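Local coordinates for transglutaminase-like domain-containing protein (Streptococcus suis, PDB 4XZ7) that probably acts as a transglutaminase, forming isopeptide cross-links between proteins, and serves as a virulence factor that helps the bacterium resist phagocytosis, at residues B[37-42]-B[81-86]; B[67-72]-B[154-159]. All coordinates share one frame; numbering follows the deposited sequence.

Contact 1. Residues B[37-42]-B[81-86]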
ATOM      1  N   HIS B  37      22.886  13.393 -23.249  1.00 22.24           N
ATOM      2  CA  HIS B  37      21.461  13.104 -23.098  1.00 21.24           C
ATOM      3  C   HIS B  37      21.343  11.610 -22.896  1.00 20.60           C
ATOM      4  O   HIS B  37      22.241  10.858 -23.281  1.00 20.92           O
ATOM      5  CB  HIS B  37      20.617  13.560 -24.299  1.00 21.06           C
ATOM      6  CG  HIS B  37      20.575  15.040 -24.466  1.00 25.94           C
ATOM      7  ND1 HIS B  37      20.798  15.910 -23.415  1.00 22.09           N
ATOM      8  CD2 HIS B  37      20.381  15.817 -25.560  1.00 22.08           C
ATOM      9  CE1 HIS B  37      20.728  17.152 -23.853  1.00 26.97           C
ATOM     10  NE2 HIS B  37      20.485  17.127 -25.155  1.00 25.71           N
ATOM     11  N   VAL B  38      20.251  11.167 -22.290  1.00 19.77           N
ATOM     12  CA  VAL B  38      20.080   9.740 -22.054  1.00 20.35           C
ATOM     13  C   VAL B  38      18.688   9.279 -22.444  1.00 22.79           C
ATOM     14  O   VAL B  38      17.692   9.816 -21.957  1.00 17.99           O
ATOM     15  CB  VAL B  38      20.329   9.360 -20.583  1.00 29.83           C
ATOM     16  CG1 VAL B  38      20.156   7.851 -20.409  1.00 24.23           C
ATOM     17  CG2 VAL B  38      21.734   9.822 -20.143  1.00 20.11           C
ATOM     18  N   LEU B  39      18.638   8.287 -23.330  1.00 18.19           N
ATOM     19  CA  LEU B  39      17.392   7.680 -23.775  1.00 17.49           C
ATOM     20  C   LEU B  39      17.238   6.331 -23.124  1.00 17.09           C
ATOM     21  O   LEU B  39      18.183   5.562 -23.064  1.00 22.38           O
ATOM     22  CB  LEU B  39      17.361   7.515 -25.293  1.00 17.62           C
ATOM     23  CG  LEU B  39      17.473   8.813 -26.095  1.00 28.06           C
ATOM     24  CD1 LEU B  39      17.613   8.523 -27.587  1.00 20.91           C
ATOM     25  CD2 LEU B  39      16.266   9.700 -25.816  1.00 20.82           C
ATOM     26  N   LYS B  40      16.039   6.044 -22.640  1.00 19.81           N
ATOM     27  CA  LYS B  40      15.743   4.730 -22.104  1.00 18.58           C
ATOM     28  C   LYS B  40      14.796   4.030 -23.060  1.00 19.62           C
ATOM     29  O   LYS B  40      13.744   4.571 -23.413  1.00 16.38           O
ATOM     30  CB  LYS B  40      15.122   4.825 -20.709  1.00 19.54           C
ATOM     31  CG  LYS B  40      14.798   3.469 -20.103  1.00 21.69           C
ATOM     32  CD  LYS B  40      14.407   3.569 -18.619  1.00 26.83           C
ATOM     33  CE  LYS B  40      14.146   2.169 -18.036  1.00 34.77           C
ATOM     34  NZ  LYS B  40      13.790   2.163 -16.587  1.00 37.43           N
ATOM     35  N   LEU B  41      15.158   2.827 -23.469  1.00 19.09           N
ATOM     36  CA  LEU B  41      14.365   2.109 -24.457  1.00 16.30           C
ATOM     37  C   LEU B  41      12.998   1.794 -23.894  1.00 20.61           C
ATOM     38  O   LEU B  41      12.882   1.196 -22.822  1.00 20.65           O
ATOM     39  CB  LEU B  41      15.065   0.832 -24.889  1.00 15.85           C
ATOM     40  CG  LEU B  41      16.358   0.974 -25.679  1.00 24.16           C
ATOM     41  CD1 LEU B  41      16.776  -0.388 -26.247  1.00 22.67           C
ATOM     42  CD2 LEU B  41      16.180   2.013 -26.798  1.00 25.42           C
ATOM     43  N   GLY B  42      11.968   2.212 -24.618  1.00 20.64           N
ATOM     44  CA  GLY B  42      10.596   1.939 -24.238  1.00 15.28           C
ATOM     45  C   GLY B  42       9.909   3.151 -23.652  1.00 22.14           C
ATOM     46  O   GLY B  42       8.717   3.098 -23.337  1.00 20.56           O
ATOM     47  N   HIS B  81      23.904  11.017 -27.351  1.00 22.51           N
ATOM     48  CA  HIS B  81      22.860  10.348 -26.599  1.00 21.52           C
ATOM     49  C   HIS B  81      23.335   8.965 -26.166  1.00 23.19           C
ATOM     50  O   HIS B  81      23.824   8.184 -26.981  1.00 21.54           O
ATOM     51  CB  HIS B  81      21.579  10.220 -27.426  1.00 20.85           C
ATOM     52  CG  HIS B  81      20.810  11.500 -27.573  1.00 20.87           C
ATOM     53  ND1 HIS B  81      21.349  12.630 -28.144  1.00 21.69           N
ATOM     54  CD2 HIS B  81      19.542  11.818 -27.225  1.00 20.23           C
ATOM     55  CE1 HIS B  81      20.440  13.598 -28.137  1.00 21.57           C
ATOM     56  NE2 HIS B  81      19.338  13.130 -27.586  1.00 20.68           N
ATOM     57  N   ILE B  82      23.183   8.666 -24.882  1.00 21.00           N
ATOM     58  CA  ILE B  82      23.457   7.332 -24.375  1.00 20.79           C
ATOM     59  C   ILE B  82      22.157   6.544 -24.313  1.00 22.25           C
ATOM     60  O   ILE B  82      21.141   7.071 -23.886  1.00 19.31           O
ATOM     61  CB  ILE B  82      24.123   7.398 -22.990  1.00 24.63           C
ATOM     62  CG1 ILE B  82      25.503   8.053 -23.138  1.00 24.74           C
ATOM     63  CG2 ILE B  82      24.214   5.990 -22.373  1.00 20.97           C
ATOM     64  CD1 ILE B  82      26.156   8.451 -21.835  1.00 28.05           C
ATOM     65  N   LEU B  83      22.179   5.299 -24.780  1.00 19.66           N
ATOM     66  CA  LEU B  83      21.001   4.442 -24.733  1.00 18.86           C
ATOM     67  C   LEU B  83      21.088   3.491 -23.560  1.00 18.69           C
ATOM     68  O   LEU B  83      22.080   2.785 -23.418  1.00 19.17           O
ATOM     69  CB  LEU B  83      20.863   3.625 -26.018  1.00 20.46           C
ATOM     70  CG  LEU B  83      20.182   4.180 -27.273  1.00 28.83           C
ATOM     71  CD1 LEU B  83      20.332   5.660 -27.393  1.00 22.61           C
ATOM     72  CD2 LEU B  83      20.804   3.496 -28.479  1.00 34.56           C
ATOM     73  N   VAL B  84      20.041   3.437 -22.743  1.00 19.36           N
ATOM     74  CA  VAL B  84      19.998   2.472 -21.651  1.00 24.04           C
ATOM     75  C   VAL B  84      18.695   1.687 -21.678  1.00 27.45           C
ATOM     76  O   VAL B  84      17.763   2.058 -22.380  1.00 17.59           O
ATOM     77  CB  VAL B  84      20.119   3.164 -20.285  1.00 21.13           C
ATOM     78  CG1 VAL B  84      21.386   3.951 -20.215  1.00 18.74           C
ATOM     79  CG2 VAL B  84      18.899   4.084 -20.063  1.00 20.97           C
ATOM     80  N   MET B  85      18.611   0.618 -20.892  1.00 28.05           N
ATOM     81  CA  MET B  85      17.346  -0.099 -20.764  1.00 32.08           C
ATOM     82  C   MET B  85      17.282  -0.778 -19.407  1.00 34.66           C
ATOM     83  O   MET B  85      18.325  -1.055 -18.815  1.00 30.09           O
ATOM     84  CB  MET B  85      17.178  -1.117 -21.894  1.00 32.76           C
ATOM     85  CG  MET B  85      18.068  -2.319 -21.785  1.00 38.33           C
ATOM     86  SD  MET B  85      17.834  -3.553 -23.081  1.00 56.42           S
ATOM     87  CE  MET B  85      19.013  -4.755 -22.506  1.00 37.89           C
ATOM     88  N   ASN B  86      16.063  -1.013 -18.912  1.00 36.24           N
ATOM     89  CA  ASN B  86      15.852  -1.700 -17.636  1.00 30.46           C
ATOM     90  C   ASN B  86      16.624  -3.002 -17.578  1.00 24.60           C
ATOM     91  O   ASN B  86      16.652  -3.761 -18.552  1.00 24.82           O
ATOM     92  CB  ASN B  86      14.364  -1.962 -17.397  1.00 39.53           C
ATOM     93  CG  ASN B  86      13.731  -0.931 -16.475  1.00 49.87           C
ATOM     94  OD1 ASN B  86      14.343  -0.508 -15.491  1.00 54.03           O
ATOM     95  ND2 ASN B  86      12.504  -0.512 -16.795  1.00 51.03           N
TER
HETATM   96  O   HOH W   1      13.974  -0.207 -20.602  1.00 20.64           O
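H37 and H81 both have CG anti to the carbonyl carbon (chi1 -66° and -75°), and this turns the two imidazoles, already on the same face of the sheet, against each other. The edge of H37 is turned toward the face of H81, planes at 82°, in an offset edge-to-face pair. H37 CD2 comes to 3.4 Å from H81 CE1. H37 CB sits over the centre of the H81 ring as a CH-pi contact, and L39 CG meets that ring at its edge. H37 ND1 is hydrogen-bonded to L50 N, and H81 ND1 to F79 O. Next along this face, L39 CD1 and L83 CD1 lie 4.0 Å apart, side by side. On the other face V38 CG1 meets V84 CG2 at 4.0 Å, and L56 and F59 of helix 53-59 cover V38. The extended K40 chain brings NZ to N86 OD1 at 2.9 Å, a weak bond. Between the strands, H37 O accepts from I82 N, I82 O from L39 N (2.8 Å), L39 O from V84 N and V84 O from L41 N. A water then joins L41 O to N86 N. This alternating pattern, with side chains paired in register, is that of adjacent parallel strands in a mixed beta-sheet.

Contact 2. Residues B[67-72]-B[154-159]; sequences VINGKV and NGMTIY
A type I' beta turn, I68 to K71, meets the loop that leads into strand 157-167. I68, N69 and K71 from the turn face N154, M156 and I158 from the loop and strand. The turn is closed by two backbone bonds, I68 N to K71 O and K71 N to I68 O, each 3.0 Å. N69 and G70 hold its two central positions, both with positive phi.

The apolar part centres on I68. Its CG2 branch lies 3.6 Å from M156 SD and 3.7 Å from M156 CE. The two side chains run alongside each other in opposite senses. A bend at chi3 of M156 (72°) turns the methyl back toward the turn, where CE also reaches N69 ND2 at 3.8 Å. The other branch of I68 is extended, and its CD1 meets I158 CD1 tip to tip at 3.9 Å. L83 of strand 79-86 touches both isoleucines, and I14 and I153 also pack on I68.

The polar part is one bond between K71 and N154. K71 NZ donates to N154 OD1 at 2.8 Å, in the carbonyl plane and on a lone pair. The lysine chain bends at chi3 (-38°) and comes in roughly perpendicular to the asparagine side chain. N75 N also donates to N154 OD1, so two donors grip this oxygen and help fix the rotation of the amide. The amide of N69 is tied to the N-terminal part of the chain, through OD1 to K13 N and ND2 to N12 OD1.

No backbone bond joins the two segments. The arrangement is that of a type I' turn at the end of strand 63-68, docked by side chains onto the start of a strand from a second sheet.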
ATOM      1  N   VAL B  67      25.990  -0.461 -26.233  1.00 21.63           N
ATOM      2  CA  VAL B  67      26.988  -0.034 -27.192  1.00 23.33           C
ATOM      3  C   VAL B  67      26.586  -0.628 -28.536  1.00 30.99           C
ATOM      4  O   VAL B  67      26.397  -1.829 -28.652  1.00 32.23           O
ATOM      5  CB  VAL B  67      28.414  -0.479 -26.802  1.00 26.23           C
ATOM      6  CG1 VAL B  67      29.421   0.036 -27.810  1.00 27.10           C
ATOM      7  CG2 VAL B  67      28.764   0.026 -25.409  1.00 29.71           C
ATOM      8  N   ILE B  68      26.427   0.213 -29.547  1.00 34.34           N
ATOM      9  CA  ILE B  68      25.917  -0.265 -30.830  1.00 34.11           C
ATOM     10  C   ILE B  68      26.933  -0.073 -31.942  1.00 34.87           C
ATOM     11  O   ILE B  68      27.310   1.062 -32.270  1.00 33.98           O
ATOM     12  CB  ILE B  68      24.598   0.440 -31.189  1.00 35.56           C
ATOM     13  CG1 ILE B  68      23.583   0.190 -30.076  1.00 32.20           C
ATOM     14  CG2 ILE B  68      24.070  -0.059 -32.533  1.00 31.29           C
ATOM     15  CD1 ILE B  68      22.278   0.847 -30.287  1.00 35.62           C
ATOM     16  N   ASN B  69      27.375  -1.191 -32.520  1.00 23.50           N
ATOM     17  CA  ASN B  69      28.411  -1.174 -33.559  1.00 24.41           C
ATOM     18  C   ASN B  69      29.661  -0.430 -33.082  1.00 32.18           C
ATOM     19  O   ASN B  69      30.272   0.344 -33.828  1.00 35.77           O
ATOM     20  CB  ASN B  69      27.887  -0.552 -34.859  1.00 32.05           C
ATOM     21  CG  ASN B  69      26.779  -1.381 -35.508  1.00 38.57           C
ATOM     22  OD1 ASN B  69      26.469  -2.485 -35.065  1.00 47.12           O
ATOM     23  ND2 ASN B  69      26.192  -0.851 -36.572  1.00 40.14           N
ATOM     24  N   GLY B  70      30.023  -0.665 -31.823  1.00 29.09           N
ATOM     25  CA  GLY B  70      31.217  -0.071 -31.252  1.00 29.37           C
ATOM     26  C   GLY B  70      31.021   1.339 -30.717  1.00 29.29           C
ATOM     27  O   GLY B  70      31.941   1.920 -30.148  1.00 35.55           O
ATOM     28  N   LYS B  71      29.832   1.898 -30.890  1.00 25.07           N
ATOM     29  CA  LYS B  71      29.607   3.283 -30.477  1.00 33.31           C
ATOM     30  C   LYS B  71      28.911   3.419 -29.127  1.00 25.01           C
ATOM     31  O   LYS B  71      27.869   2.816 -28.881  1.00 26.53           O
ATOM     32  CB  LYS B  71      28.806   4.024 -31.538  1.00 36.26           C
ATOM     33  CG  LYS B  71      29.506   4.086 -32.886  1.00 42.05           C
ATOM     34  CD  LYS B  71      28.884   5.161 -33.751  1.00 47.54           C
ATOM     35  CE  LYS B  71      27.367   5.211 -33.578  1.00 44.60           C
ATOM     36  NZ  LYS B  71      26.788   6.427 -34.216  1.00 33.30           N
ATOM     37  N   VAL B  72      29.487   4.249 -28.263  1.00 24.73           N
ATOM     38  CA  VAL B  72      28.935   4.474 -26.933  1.00 24.20           C
ATOM     39  C   VAL B  72      27.818   5.530 -26.937  1.00 23.58           C
ATOM     40  O   VAL B  72      27.024   5.602 -26.006  1.00 22.93           O
ATOM     41  CB  VAL B  72      30.049   4.885 -25.930  1.00 25.00           C
ATOM     42  CG1 VAL B  72      31.004   3.713 -25.695  1.00 25.53           C
ATOM     43  CG2 VAL B  72      30.807   6.088 -26.436  1.00 25.89           C
ATOM     44  N   ASN B 154      21.234   6.242 -35.145  1.00 21.40           N
ATOM     45  CA  ASN B 154      22.123   6.422 -36.286  1.00 26.00           C
ATOM     46  C   ASN B 154      22.119   5.184 -37.178  1.00 22.29           C
ATOM     47  O   ASN B 154      22.788   4.198 -36.880  1.00 31.30           O
ATOM     48  CB  ASN B 154      23.561   6.728 -35.847  1.00 26.06           C
ATOM     49  CG  ASN B 154      23.687   8.039 -35.059  1.00 28.91           C
ATOM     50  OD1 ASN B 154      24.577   8.182 -34.223  1.00 24.18           O
ATOM     51  ND2 ASN B 154      22.815   8.992 -35.339  1.00 23.03           N
ATOM     52  N   GLY B 155      21.357   5.237 -38.263  1.00 22.27           N
ATOM     53  CA  GLY B 155      21.375   4.182 -39.258  1.00 22.45           C
ATOM     54  C   GLY B 155      20.521   2.970 -38.943  1.00 28.61           C
ATOM     55  O   GLY B 155      20.532   2.008 -39.704  1.00 27.15           O
ATOM     56  N   MET B 156      19.764   3.012 -37.849  1.00 26.52           N
ATOM     57  CA  MET B 156      18.858   1.920 -37.530  1.00 20.37           C
ATOM     58  C   MET B 156      17.726   2.365 -36.595  1.00 23.39           C
ATOM     59  O   MET B 156      17.741   3.475 -36.081  1.00 19.57           O
ATOM     60  CB  MET B 156      19.639   0.757 -36.908  1.00 20.43           C
ATOM     61  CG  MET B 156      20.094   1.016 -35.495  1.00 30.03           C
ATOM     62  SD  MET B 156      21.455  -0.078 -35.015  1.00 30.18           S
ATOM     63  CE  MET B 156      22.786   0.612 -35.979  1.00 25.66           C
ATOM     64  N   THR B 157      16.751   1.477 -36.395  1.00 19.09           N
ATOM     65  CA  THR B 157      15.587   1.732 -35.553  1.00 18.87           C
ATOM     66  C   THR B 157      15.436   0.616 -34.531  1.00 19.60           C
ATOM     67  O   THR B 157      15.533  -0.560 -34.880  1.00 18.95           O
ATOM     68  CB  THR B 157      14.305   1.829 -36.395  1.00 18.23           C
ATOM     69  OG1 THR B 157      14.474   2.845 -37.392  1.00 18.80           O
ATOM     70  CG2 THR B 157      13.108   2.154 -35.535  1.00 17.59           C
ATOM     71  N   ILE B 158      15.218   0.984 -33.274  1.00 21.50           N
ATOM     72  CA  ILE B 158      15.031   0.008 -32.206  1.00 21.33           C
ATOM     73  C   ILE B 158      13.581   0.024 -31.773  1.00 19.64           C
ATOM     74  O   ILE B 158      13.064   1.075 -31.418  1.00 20.10           O
ATOM     75  CB  ILE B 158      15.928   0.302 -30.986  1.00 21.80           C
ATOM     76  CG1 ILE B 158      17.405   0.247 -31.381  1.00 30.45           C
ATOM     77  CG2 ILE B 158      15.671  -0.711 -29.892  1.00 23.40           C
ATOM     78  CD1 ILE B 158      18.361   0.660 -30.263  1.00 30.04           C
ATOM     79  N   TYR B 159      12.938  -1.141 -31.813  1.00 16.43           N
ATOM     80  CA  TYR B 159      11.515  -1.273 -31.495  1.00 21.04           C
ATOM     81  C   TYR B 159      11.365  -1.962 -30.163  1.00 19.11           C
ATOM     82  O   TYR B 159      12.174  -2.814 -29.823  1.00 18.71           O
ATOM     83  CB  TYR B 159      10.775  -2.092 -32.569  1.00 18.59           C
ATOM     84  CG  TYR B 159      10.858  -1.500 -33.968  1.00 20.03           C
ATOM     85  CD1 TYR B 159       9.840  -0.703 -34.461  1.00 19.30           C
ATOM     86  CD2 TYR B 159      11.965  -1.753 -34.793  1.00 19.39           C
ATOM     87  CE1 TYR B 159       9.904  -0.175 -35.724  1.00 18.23           C
ATOM     88  CE2 TYR B 159      12.037  -1.235 -36.056  1.00 17.41           C
ATOM     89  CZ  TYR B 159      11.012  -0.444 -36.518  1.00 25.28           C
ATOM     90  OH  TYR B 159      11.091   0.091 -37.783  1.00 24.18           O
TER

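In the fold
Contacts 1 and 2 lie with centres about 11 Å apart and share one apolar cluster. L83 of contact 1 joins the two: its CD2 packs 3.5 Å from I68 CD1 and 4.1 Å from I158 CD1 of contact 2. L41 CD1 adds a second link, 3.8 Å from I158 CG2. Strands 63-68 and 79-86 are antiparallel neighbours, so strand 63-68, which ends in the turn of contact 2, is in the same sheet as contact 1. Strand 157-167 belongs to another, and contact 2 joins the two sheets. The centres of contacts 1 and 2 are about 28 and 39 Å from the chain centre.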